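Local coordinates for protein putative HAD family hydrolase (Streptomyces avermitilis, PDB 3MMZ) that forms the KdsC-like, probably phosphatase, HAD domain of a longer protein that probably makes CMP-N-acylneuraminate from CTP and an N-acylneuraminate, at residues D[116-121]-D[132-137]; D[16-21]-D[85-90]; D[140-145]-D[155-160]; D[57-62]-D[92-97]. All coordinates share one frame; numbering follows the deposited sequence.

Interaction 1: D[116-121]-D[132-137]. With CA (calcium ion), chain F.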
loop_
_atom_site.group_PDB
_atom_site.type_symbol
_atom_site.label_atom_id
_atom_site.label_comp_id
_atom_site.label_asym_id
_atom_site.label_seq_id
_atom_site.Cartn_x
_atom_site.Cartn_y
_atom_site.Cartn_z
ATOM N N PRO D 116 18.374 26.531 2.199
ATOM C CA PRO D 116 18.876 27.761 2.836
ATOM C C PRO D 116 17.999 28.260 4.007
ATOM O O PRO D 116 18.531 28.825 4.970
ATOM C CB PRO D 116 18.912 28.777 1.677
ATOM C CG PRO D 116 19.049 27.935 0.447
ATOM C CD PRO D 116 18.208 26.696 0.744
ATOM N N CYS D 117 16.684 28.059 3.939
ATOM C CA CYS D 117 15.816 28.388 5.080
ATOM C C CYS D 117 16.094 27.459 6.259
ATOM O O CYS D 117 16.149 27.912 7.401
ATOM C CB CYS D 117 14.331 28.312 4.710
ATOM S SG CYS D 117 13.814 29.651 3.630
ATOM N N PHE D 118 16.277 26.170 5.959
ATOM C CA PHE D 118 16.619 25.153 6.956
ATOM C C PHE D 118 17.862 25.591 7.743
ATOM O O PHE D 118 17.869 25.521 8.966
ATOM C CB PHE D 118 16.884 23.792 6.274
ATOM C CG PHE D 118 15.664 22.915 6.103
ATOM C CD1 PHE D 118 14.383 23.452 6.011
ATOM C CD2 PHE D 118 15.816 21.524 6.019
ATOM C CE1 PHE D 118 13.263 22.613 5.861
ATOM C CE2 PHE D 118 14.719 20.684 5.859
ATOM C CZ PHE D 118 13.436 21.224 5.788
ATOM N N ALA D 119 18.893 26.053 7.033
ATOM C CA ALA D 119 20.152 26.507 7.657
ATOM C C ALA D 119 19.970 27.728 8.566
ATOM O O ALA D 119 20.705 27.895 9.543
ATOM C CB ALA D 119 21.227 26.794 6.595
ATOM N N LEU D 120 19.008 28.578 8.221
ATOM C CA LEU D 120 18.707 29.798 8.972
ATOM C C LEU D 120 18.048 29.537 10.336
ATOM O O LEU D 120 18.315 30.254 11.299
ATOM C CB LEU D 120 17.777 30.692 8.143
ATOM C CG LEU D 120 17.849 32.221 8.034
ATOM C CD1 LEU D 120 18.253 32.947 9.324
ATOM C CD2 LEU D 120 18.790 32.599 6.906
ATOM N N VAL D 121 17.179 28.531 10.415
ATOM C CA VAL D 121 16.277 28.406 11.567
ATOM C C VAL D 121 16.678 27.310 12.548
ATOM O O VAL D 121 17.439 26.406 12.208
ATOM C CB VAL D 121 14.808 28.215 11.140
ATOM C CG1 VAL D 121 14.362 29.360 10.240
ATOM C CG2 VAL D 121 14.606 26.849 10.436
ATOM N N ASP D 132 15.092 13.614 -0.811
ATOM C CA ASP D 132 15.970 12.857 0.095
ATOM C C ASP D 132 16.920 13.706 0.945
ATOM O O ASP D 132 17.021 13.494 2.155
ATOM C CB ASP D 132 16.756 11.795 -0.680
ATOM C CG ASP D 132 15.882 10.657 -1.144
ATOM O OD1 ASP D 132 14.789 10.468 -0.569
ATOM O OD2 ASP D 132 16.290 9.931 -2.076
ATOM N N VAL D 133 17.598 14.675 0.326
ATOM C CA VAL D 133 18.556 15.528 1.060
ATOM C C VAL D 133 17.868 16.424 2.095
ATOM O O VAL D 133 18.452 16.774 3.119
ATOM C CB VAL D 133 19.471 16.370 0.120
ATOM C CG1 VAL D 133 20.246 15.459 -0.834
ATOM C CG2 VAL D 133 18.674 17.407 -0.643
ATOM N N VAL D 134 16.613 16.771 1.819
ATOM C CA VAL D 134 15.820 17.621 2.704
ATOM C C VAL D 134 15.404 16.844 3.959
ATOM O O VAL D 134 15.466 17.368 5.070
ATOM C CB VAL D 134 14.582 18.197 1.961
ATOM C CG1 VAL D 134 13.719 19.069 2.888
ATOM C CG2 VAL D 134 15.022 19.002 0.740
ATOM N N ARG D 135 14.990 15.589 3.783
ATOM C CA ARG D 135 14.686 14.728 4.934
ATOM C C ARG D 135 15.885 14.623 5.862
ATOM O O ARG D 135 15.752 14.754 7.083
ATOM C CB ARG D 135 14.272 13.335 4.468
ATOM C CG ARG D 135 12.877 13.255 3.918
ATOM C CD ARG D 135 12.761 12.083 2.966
ATOM N NE ARG D 135 12.658 10.764 3.587
ATOM C CZ ARG D 135 13.534 9.766 3.419
ATOM N NH1 ARG D 135 14.628 9.935 2.667
ATOM N NH2 ARG D 135 13.314 8.581 4.002
ATOM N N GLY D 136 17.066 14.436 5.280
ATOM C CA GLY D 136 18.304 14.378 6.073
ATOM C C GLY D 136 18.603 15.678 6.812
ATOM O O GLY D 136 18.891 15.671 8.009
ATOM N N ALA D 137 18.524 16.795 6.088
ATOM C CA ALA D 137 18.871 18.123 6.607
ATOM C C ALA D 137 17.984 18.602 7.750
ATOM O O ALA D 137 18.408 19.403 8.578
ATOM C CB ALA D 137 18.839 19.145 5.470
HETATM CA CA CA F . 18.488 15.361 10.362
HETATM O O HOH W 1 16.796 14.050 9.427
HETATM O O HOH W 2 19.366 16.340 12.512
HETATM O O HOH W 3 20.599 16.757 10.131
#

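Interaction 2: D[16-21]-D[85-90]. With CA (calcium ion), chain M.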
loop_
_atom_site.group_PDB
_atom_site.type_symbol
_atom_site.label_atom_id
_atom_site.label_comp_id
_atom_site.label_asym_id
_atom_site.label_seq_id
_atom_site.Cartn_x
_atom_site.Cartn_y
_atom_site.Cartn_z
ATOM N N VAL D 16 6.727 28.806 10.358
ATOM C CA VAL D 16 6.750 29.280 8.984
ATOM C C VAL D 16 6.597 28.093 8.040
ATOM O O VAL D 16 7.317 27.100 8.167
ATOM C CB VAL D 16 8.041 30.075 8.671
ATOM C CG1 VAL D 16 7.996 30.625 7.243
ATOM C CG2 VAL D 16 8.217 31.231 9.669
ATOM N N LEU D 17 5.653 28.199 7.114
ATOM C CA LEU D 17 5.314 27.075 6.231
ATOM C C LEU D 17 5.590 27.371 4.760
ATOM O O LEU D 17 5.152 28.385 4.223
ATOM C CB LEU D 17 3.832 26.687 6.404
ATOM C CG LEU D 17 3.320 26.426 7.823
ATOM C CD1 LEU D 17 1.796 26.321 7.823
ATOM C CD2 LEU D 17 3.928 25.173 8.433
ATOM N N ASP D 18 6.335 26.476 4.120
ATOM C CA ASP D 18 6.346 26.380 2.674
ATOM C C ASP D 18 4.939 25.955 2.202
ATOM O O ASP D 18 4.146 25.460 3.003
ATOM C CB ASP D 18 7.414 25.379 2.237
ATOM C CG ASP D 18 7.372 25.092 0.754
ATOM O OD1 ASP D 18 7.444 26.044 -0.053
ATOM O OD2 ASP D 18 7.245 23.911 0.395
ATOM N N PHE D 19 4.616 26.166 0.925
ATOM C CA PHE D 19 3.276 25.829 0.428
ATOM C C PHE D 19 3.231 24.582 -0.456
ATOM O O PHE D 19 2.877 23.509 0.032
ATOM C CB PHE D 19 2.609 27.020 -0.265
ATOM C CG PHE D 19 1.189 26.752 -0.698
ATOM C CD1 PHE D 19 0.161 26.663 0.243
ATOM C CD2 PHE D 19 0.881 26.599 -2.042
ATOM C CE1 PHE D 19 -1.154 26.427 -0.153
ATOM C CE2 PHE D 19 -0.429 26.364 -2.453
ATOM C CZ PHE D 19 -1.448 26.271 -1.505
ATOM N N ASP D 20 3.598 24.700 -1.734
ATOM C CA ASP D 20 3.557 23.526 -2.624
ATOM C C ASP D 20 4.478 22.417 -2.121
ATOM O O ASP D 20 5.653 22.651 -1.865
ATOM C CB ASP D 20 3.924 23.892 -4.068
ATOM C CG ASP D 20 2.910 24.827 -4.710
ATOM O OD1 ASP D 20 1.910 24.339 -5.284
ATOM O OD2 ASP D 20 3.122 26.056 -4.650
ATOM N N GLY D 21 3.924 21.217 -1.959
ATOM C CA GLY D 21 4.725 20.064 -1.574
ATOM C C GLY D 21 4.786 19.881 -0.069
ATOM O O GLY D 21 5.208 18.823 0.415
ATOM N N ASP D 85 12.103 36.661 -4.543
ATOM C CA ASP D 85 13.391 36.314 -5.160
ATOM C C ASP D 85 14.141 35.270 -4.313
ATOM O O ASP D 85 14.250 34.102 -4.713
ATOM C CB ASP D 85 14.248 37.574 -5.369
ATOM C CG ASP D 85 15.620 37.277 -5.994
ATOM O OD1 ASP D 85 15.772 36.253 -6.703
ATOM O OD2 ASP D 85 16.554 38.084 -5.781
ATOM N N ARG D 86 14.641 35.693 -3.151
ATOM C CA ARG D 86 15.373 34.793 -2.259
ATOM C C ARG D 86 14.660 34.534 -0.935
ATOM O O ARG D 86 14.576 35.399 -0.059
ATOM C CB ARG D 86 16.808 35.264 -2.049
ATOM C CG ARG D 86 17.744 34.752 -3.131
ATOM C CD ARG D 86 19.185 34.900 -2.733
ATOM N NE ARG D 86 19.491 34.221 -1.474
ATOM C CZ ARG D 86 20.591 34.446 -0.761
ATOM N NH1 ARG D 86 21.482 35.334 -1.178
ATOM N NH2 ARG D 86 20.796 33.792 0.374
ATOM N N LYS D 87 14.163 33.307 -0.823
ATOM C CA LYS D 87 13.306 32.863 0.259
ATOM C C LYS D 87 13.943 33.074 1.627
ATOM O O LYS D 87 13.341 33.667 2.516
ATOM C CB LYS D 87 12.995 31.375 0.048
ATOM C CG LYS D 87 11.671 30.947 0.567
ATOM C CD LYS D 87 11.044 29.893 -0.322
ATOM C CE LYS D 87 11.667 28.523 -0.128
ATOM N NZ LYS D 87 10.741 27.469 -0.641
ATOM N N ASP D 88 15.166 32.582 1.777
ATOM C CA ASP D 88 15.896 32.644 3.038
ATOM C C ASP D 88 16.166 34.077 3.533
ATOM O O ASP D 88 16.060 34.346 4.729
ATOM C CB ASP D 88 17.206 31.851 2.929
ATOM C CG ASP D 88 18.156 32.415 1.884
ATOM O OD1 ASP D 88 17.716 32.721 0.753
ATOM O OD2 ASP D 88 19.354 32.547 2.190
ATOM N N LEU D 89 16.501 34.983 2.616
ATOM C CA LEU D 89 16.698 36.403 2.965
ATOM C C LEU D 89 15.413 37.056 3.450
ATOM O O LEU D 89 15.418 37.829 4.417
ATOM C CB LEU D 89 17.244 37.183 1.773
ATOM C CG LEU D 89 18.608 36.736 1.254
ATOM C CD1 LEU D 89 18.984 37.556 0.034
ATOM C CD2 LEU D 89 19.649 36.873 2.356
ATOM N N ALA D 90 14.311 36.729 2.777
ATOM C CA ALA D 90 13.003 37.224 3.165
ATOM C C ALA D 90 12.673 36.755 4.581
ATOM O O ALA D 90 12.151 37.522 5.394
ATOM C CB ALA D 90 11.943 36.762 2.177
HETATM CA CA CA M . 7.843 23.371 -1.911
HETATM O O HOH W 4 7.243 25.322 -3.168
HETATM O O HOH W 5 7.750 22.030 -3.831
HETATM O O HOH W 6 10.031 24.141 -1.562
#

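Interaction 3: D[140-145]-D[155-160]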
loop_
_atom_site.group_PDB
_atom_site.type_symbol
_atom_site.label_atom_id
_atom_site.label_comp_id
_atom_site.label_asym_id
_atom_site.label_seq_id
_atom_site.Cartn_x
_atom_site.Cartn_y
_atom_site.Cartn_z
ATOM N N ALA D 140 13.660 17.443 12.348
ATOM C CA ALA D 140 12.557 16.518 12.573
ATOM C C ALA D 140 11.901 16.210 11.220
ATOM O O ALA D 140 11.956 17.039 10.303
ATOM C CB ALA D 140 11.557 17.122 13.540
ATOM N N VAL D 141 11.306 15.018 11.086
ATOM C CA VAL D 141 10.697 14.599 9.820
ATOM C C VAL D 141 9.318 14.053 10.151
ATOM O O VAL D 141 9.184 13.230 11.059
ATOM C CB VAL D 141 11.540 13.497 9.103
ATOM C CG1 VAL D 141 10.918 13.081 7.770
ATOM C CG2 VAL D 141 13.000 13.959 8.884
ATOM N N THR D 142 8.290 14.514 9.444
ATOM C CA THR D 142 6.941 14.013 9.717
ATOM C C THR D 142 6.804 12.601 9.156
ATOM O O THR D 142 7.597 12.187 8.301
ATOM C CB THR D 142 5.835 14.915 9.122
ATOM O OG1 THR D 142 5.864 14.827 7.691
ATOM C CG2 THR D 142 6.001 16.366 9.570
ATOM N N THR D 143 5.814 11.857 9.651
ATOM C CA THR D 143 5.494 10.550 9.079
ATOM C C THR D 143 4.497 10.699 7.930
ATOM O O THR D 143 4.476 9.896 6.998
ATOM C CB THR D 143 4.898 9.601 10.147
ATOM O OG1 THR D 143 3.694 10.171 10.668
ATOM C CG2 THR D 143 5.858 9.398 11.276
ATOM N N VAL D 144 3.673 11.743 8.002
ATOM C CA VAL D 144 2.609 11.987 7.028
ATOM C C VAL D 144 3.155 12.864 5.899
ATOM O O VAL D 144 3.811 13.862 6.181
ATOM C CB VAL D 144 1.413 12.716 7.739
ATOM C CG1 VAL D 144 0.341 13.123 6.765
ATOM C CG2 VAL D 144 0.819 11.810 8.831
ATOM N N PRO D 145 2.891 12.505 4.620
ATOM C CA PRO D 145 3.419 13.335 3.522
ATOM C C PRO D 145 2.703 14.679 3.299
ATOM O O PRO D 145 1.628 14.909 3.832
ATOM C CB PRO D 145 3.255 12.437 2.292
ATOM C CG PRO D 145 2.112 11.528 2.623
ATOM C CD PRO D 145 2.137 11.332 4.127
ATOM N N ALA D 155 1.442 20.026 14.436
ATOM C CA ALA D 155 0.625 20.680 15.450
ATOM C C ALA D 155 0.475 19.781 16.683
ATOM O O ALA D 155 0.470 20.276 17.809
ATOM C CB ALA D 155 -0.750 21.078 14.877
ATOM N N SER D 156 0.385 18.465 16.467
ATOM C CA SER D 156 0.227 17.512 17.579
ATOM C C SER D 156 1.511 17.329 18.375
ATOM O O SER D 156 1.453 17.060 19.574
ATOM C CB SER D 156 -0.337 16.150 17.127
ATOM O OG SER D 156 0.650 15.354 16.486
ATOM N N TRP D 157 2.667 17.492 17.724
ATOM C CA TRP D 157 3.942 17.521 18.455
ATOM C C TRP D 157 3.961 18.690 19.441
ATOM O O TRP D 157 4.350 18.541 20.599
ATOM C CB TRP D 157 5.130 17.688 17.500
ATOM C CG TRP D 157 5.347 16.580 16.532
ATOM C CD1 TRP D 157 4.810 15.318 16.567
ATOM C CD2 TRP D 157 6.212 16.616 15.396
ATOM N NE1 TRP D 157 5.273 14.579 15.502
ATOM C CE2 TRP D 157 6.128 15.355 14.764
ATOM C CE3 TRP D 157 7.031 17.610 14.832
ATOM C CZ2 TRP D 157 6.854 15.046 13.601
ATOM C CZ3 TRP D 157 7.741 17.307 13.671
ATOM C CH2 TRP D 157 7.654 16.031 13.077
ATOM N N ILE D 158 3.552 19.858 18.962
ATOM C CA ILE D 158 3.613 21.088 19.740
ATOM C C ILE D 158 2.515 21.132 20.808
ATOM O O ILE D 158 2.769 21.525 21.952
ATOM C CB ILE D 158 3.523 22.352 18.812
ATOM C CG1 ILE D 158 4.579 22.312 17.690
ATOM C CG2 ILE D 158 3.602 23.658 19.623
ATOM C CD1 ILE D 158 6.007 22.188 18.183
ATOM N N LEU D 159 1.303 20.723 20.445
ATOM C CA LEU D 159 0.129 20.939 21.311
ATOM C C LEU D 159 -0.432 19.676 21.971
ATOM O O LEU D 159 -1.301 19.755 22.847
ATOM C CB LEU D 159 -0.980 21.648 20.527
ATOM C CG LEU D 159 -0.598 22.997 19.916
ATOM C CD1 LEU D 159 -1.691 23.464 18.949
ATOM C CD2 LEU D 159 -0.310 24.051 20.990
ATOM N N GLY D 160 0.069 18.522 21.557
ATOM C CA GLY D 160 -0.447 17.251 22.053
ATOM C C GLY D 160 -1.569 16.703 21.188
ATOM O O GLY D 160 -2.053 17.378 20.269
#

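Interaction 4: D[57-62]-D[92-97]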
loop_
_atom_site.group_PDB
_atom_site.type_symbol
_atom_site.label_atom_id
_atom_site.label_comp_id
_atom_site.label_asym_id
_atom_site.label_seq_id
_atom_site.Cartn_x
_atom_site.Cartn_y
_atom_site.Cartn_z
ATOM N N THR D 57 3.474 32.932 16.272
ATOM C CA THR D 57 3.493 33.782 15.087
ATOM C C THR D 57 3.604 32.918 13.822
ATOM O O THR D 57 4.550 32.140 13.678
ATOM C CB THR D 57 4.631 34.821 15.161
ATOM O OG1 THR D 57 4.555 35.524 16.410
ATOM C CG2 THR D 57 4.520 35.815 14.016
HETATM N N MSE D 58 2.626 33.056 12.928
HETATM C CA MSE D 58 2.495 32.198 11.746
HETATM C C MSE D 58 2.889 32.925 10.469
HETATM O O MSE D 58 2.830 34.161 10.402
HETATM C CB MSE D 58 1.053 31.705 11.583
HETATM C CG MSE D 58 0.361 31.264 12.862
HETATM SE SE MSE D 58 1.088 29.592 13.568
HETATM C CE MSE D 58 0.803 28.387 12.061
ATOM N N LEU D 59 3.269 32.152 9.453
ATOM C CA LEU D 59 3.637 32.708 8.155
ATOM C C LEU D 59 3.701 31.622 7.102
ATOM O O LEU D 59 4.267 30.561 7.344
ATOM C CB LEU D 59 4.999 33.405 8.227
ATOM C CG LEU D 59 5.481 34.119 6.953
ATOM C CD1 LEU D 59 4.620 35.332 6.632
ATOM C CD2 LEU D 59 6.947 34.503 7.053
ATOM N N ILE D 60 3.127 31.906 5.935
ATOM C CA ILE D 60 3.359 31.101 4.745
ATOM C C ILE D 60 4.341 31.833 3.839
ATOM O O ILE D 60 4.134 33.005 3.498
ATOM C CB ILE D 60 2.048 30.808 3.993
ATOM C CG1 ILE D 60 1.166 29.889 4.846
ATOM C CG2 ILE D 60 2.344 30.184 2.642
ATOM C CD1 ILE D 60 -0.250 29.723 4.334
ATOM N N LEU D 61 5.401 31.126 3.460
ATOM C CA LEU D 61 6.485 31.671 2.655
ATOM C C LEU D 61 6.588 30.895 1.343
ATOM O O LEU D 61 6.694 29.673 1.361
ATOM C CB LEU D 61 7.796 31.557 3.441
ATOM C CG LEU D 61 9.093 32.131 2.872
ATOM C CD1 LEU D 61 9.004 33.647 2.761
ATOM C CD2 LEU D 61 10.253 31.747 3.765
ATOM N N SER D 62 6.551 31.601 0.211
ATOM C CA SER D 62 6.655 30.944 -1.100
ATOM C C SER D 62 7.367 31.787 -2.166
ATOM O O SER D 62 7.320 33.014 -2.135
ATOM C CB SER D 62 5.275 30.493 -1.599
ATOM O OG SER D 62 5.396 29.616 -2.707
ATOM N N LYS D 92 14.965 35.698 6.960
ATOM C CA LYS D 92 15.890 36.300 7.926
ATOM C C LYS D 92 15.416 37.697 8.337
ATOM O O LYS D 92 15.386 38.019 9.523
ATOM C CB LYS D 92 17.318 36.349 7.374
ATOM C CG LYS D 92 18.362 36.809 8.384
ATOM C CD LYS D 92 19.764 36.468 7.911
ATOM C CE LYS D 92 20.833 37.021 8.842
ATOM N NZ LYS D 92 21.032 38.478 8.637
ATOM N N GLN D 93 15.034 38.501 7.348
ATOM C CA GLN D 93 14.514 39.852 7.567
ATOM C C GLN D 93 13.204 39.841 8.373
ATOM O O GLN D 93 13.031 40.634 9.301
ATOM C CB GLN D 93 14.314 40.559 6.216
ATOM C CG GLN D 93 13.977 42.053 6.316
ATOM C CD GLN D 93 13.417 42.631 5.018
ATOM O OE1 GLN D 93 14.094 43.389 4.316
ATOM N NE2 GLN D 93 12.183 42.267 4.694
ATOM N N TRP D 94 12.293 38.937 8.025
ATOM C CA TRP D 94 11.016 38.814 8.731
ATOM C C TRP D 94 11.229 38.492 10.213
ATOM O O TRP D 94 10.633 39.141 11.082
ATOM C CB TRP D 94 10.138 37.759 8.051
ATOM C CG TRP D 94 8.786 37.593 8.664
ATOM C CD1 TRP D 94 7.665 38.319 8.382
ATOM C CD2 TRP D 94 8.403 36.630 9.651
ATOM N NE1 TRP D 94 6.608 37.873 9.139
ATOM C CE2 TRP D 94 7.033 36.836 9.927
ATOM C CE3 TRP D 94 9.085 35.612 10.334
ATOM C CZ2 TRP D 94 6.328 36.061 10.852
ATOM C CZ3 TRP D 94 8.379 34.835 11.258
ATOM C CH2 TRP D 94 7.014 35.067 11.506
ATOM N N CYS D 95 12.096 37.516 10.499
ATOM C CA CYS D 95 12.462 37.176 11.876
ATOM C C CYS D 95 12.948 38.398 12.649
ATOM O O CYS D 95 12.516 38.640 13.774
ATOM C CB CYS D 95 13.559 36.125 11.901
ATOM S SG CYS D 95 12.986 34.503 11.359
ATOM N N GLU D 96 13.858 39.141 12.031
ATOM C CA GLU D 96 14.425 40.356 12.628
ATOM C C GLU D 96 13.321 41.362 12.972
ATOM O O GLU D 96 13.298 41.942 14.066
ATOM C CB GLU D 96 15.417 41.008 11.663
ATOM C CG GLU D 96 16.714 40.241 11.418
ATOM C CD GLU D 96 17.690 41.020 10.537
ATOM O OE1 GLU D 96 17.996 42.193 10.866
ATOM O OE2 GLU D 96 18.165 40.463 9.523
ATOM N N GLU D 97 12.405 41.544 12.027
ATOM C CA GLU D 97 11.339 42.530 12.132
ATOM C C GLU D 97 10.286 42.162 13.161
ATOM O O GLU D 97 9.650 43.042 13.743
ATOM C CB GLU D 97 10.667 42.690 10.782
ATOM C CG GLU D 97 11.561 43.306 9.747
ATOM C CD GLU D 97 10.913 43.358 8.395
ATOM O OE1 GLU D 97 9.864 42.710 8.199
ATOM O OE2 GLU D 97 11.459 44.061 7.531
#

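Interaction 1: D[116-121]-D[132-137]
The ring of Phe118 presents its edge to a helix backbone: CE2 lies 3.5 Å from Val134 O, with the carbonyl oxygen close to the ring plane. The same carbon also meets a methyl, since Val134 CG1 stands 3.5 Å from Phe118 CE2. That branch is CG1 rather than CG2 because CG1 lies anti to the backbone N (chi1 179°), and the two side chains cross at about a right angle. Farther along the same edge, Phe118 CD2 rests 3.9 Å from Ala137 CB. With an alanine at Phe118, the methyls of Val134 and Ala137 would probably lose their aromatic partner and a gap would open between the helices. On the same helix as these two, Gly136 O binds a calcium ion at 2.4 Å. Three waters also coordinate it, one of which donates to Arg135 O at 2.7 Å. Ala138 O, together with Gly136 O and Ala138 O of a second subunit, makes the calcium a bridge between chains. Tyr107 and Pro124 pack on Phe118 from the neighbouring strands. Helices 115-120 and 132-137, which flank strand 123-126 in the chain, thus meet as successive connecting helices of the Rossmann-like HAD fold.

Interaction 2: D[16-21]-D[85-90]
Lys87 NZ is gripped by several oxygens: Asp18 OD1 lies at 3.6 Å in a long salt bridge, Asp114 OD1 forms a second one, and Asn113 OD1 accepts a hydrogen bond. The lysine leaves the first turn of helix 87-98, and bends at chi2 and chi3 bring NZ round to the Asp18 carboxylate, the side chains crossing at about a right angle. That carboxylate divides its work. Asp18 OD2 binds calcium at 2.4 Å and is hydrogen-bonded to Thr22 OG1, whereas Asp18 OD1 faces the ammonium and receives a hydrogen bond of 3.2 Å from water 4, itself a calcium ligand. Asp20 O, 2.3 Å from the calcium ion, Asn110 OD1 and two more waters complete its six ligands. At the start of the helix, the N-cap residue Arg86 grips Asp88 side-on: Arg86 NE reaches Asp88 OD1 at 3.2 Å and Arg86 NH2 reaches Asp88 OD2 at 2.6 Å. Asp18, Asp20 and Thr22 are consistent with the DxDx(T/V) motif of HAD phosphatases, whose first aspartate is the nucleophile in relatives and whose usual metal is magnesium. Metal on one oxygen and lysine beside the other are consistent with that chemistry, a cationic setting suited to a phosphate group.

Interaction 3: D[140-145]-D[155-160]
Trp157 carries the whole contact with the far rim of its six-membered ring. Trp157 CZ3 lies 3.8 Å from Ala140 CB, and Trp157 CH2 lies 3.9 Å from Thr142 CG2, both methyls approaching obliquely. Between them, the backbone Val141 O comes up to the ring edge, near its plane, 3.8 Å from Trp157 CH2. With CG opposite the carbonyl carbon (chi1 -64°), the indole is directed at the strand, and it crosses the Thr142 side chain at about a right angle. Cut back to alanine, Trp157 would probably leave the Ala140 and Thr142 methyls without their aromatic partner and open a gap beside the strand. In the Rossmann-like HAD fold, strand 140-141 is the outermost strand on one side of the parallel sheet within the chain, hydrogen-bonded to strand 123-126 through Ala126, and helix 150-159 packs against it. Thr142 is turned by its hydroxyl: OG1 donates to Val144 O at 2.7 Å, tilted 25° from the carbonyl plane, which helps fix the methyl toward the indole. Glu153, one turn before Trp157, secures the loop beyond the strand, accepting hydrogen bonds from Thr143 OG1 and the backbone Val144 N. Leu6, Pro7 and Val125 also touch the indole, while the neighbouring Ile158 packs on Leu51 of helix 42-53. Val141, whose side chain starts away from the helix, packs instead on Arg135 of a second subunit.

Interaction 4: D[57-62]-D[92-97]
Thr57 begins the contact by laying its methyl against the indole of Trp94, CG2 lying 3.6 Å from CH2. The setting is the alpha/beta core of a Rossmann-like HAD fold: the axes of strand 57-62, in the parallel sheet, and helical segment 92-97 run nearly antiparallel, at 159°, and approach to 11.7 Å. The methyl of Thr57 stands opposite the backbone N, which turns it rather than the hydroxyl to the ring, and the two side chains slide past each other in opposite directions. Met58, present as selenomethionine, has its CB directed away from the helix and packs on Val15 and Ile78, but its carbonyl stays near, Met58 O lying 4.0 Å from Trp94 CZ2. Leu59 supplies the main grip. Leu59 CD2 sits over one face of the Trp94 indole in a CH-pi contact, 3.7 Å from the centroid of its five-membered ring and only 13° off the normal. The indole meets it because Trp94 extends toward the sheet with CG opposite the backbone N (chi1 -178°), the leucine coming from the other direction. Val16 on the adjacent strand touches both of these side chains, and Leu81 on the other neighbouring strand also packs on Leu59. Leu61 again points toward the helix but meets its earlier turns, touching Leu91 and bringing Leu61 CD2 to 3.6 Å from Lys87 CG.

In the fold
From the N terminus, strand 14-17 opens interaction 2 and strand 57-62 opens interaction 4. Helix 87-98 then closes both in turn, 85-90 before 92-97, so the two long loops cross. Their strands are sheet neighbours, joined by backbone hydrogen bonds between Leu17 and both Leu59 and Leu61. Interactions 1 and 3 follow in series, each closing a short loop of about ten residues. Interaction 1 joins successive helices, its first one packing through Cys117 and Leu120 on helix 87-98. Interaction 3 returns the last helix to edge strand 140-141. Its centre lies about 20 Å from that of interaction 2, across the chain's centre, while interactions 1 and 3 both touch a second subunit.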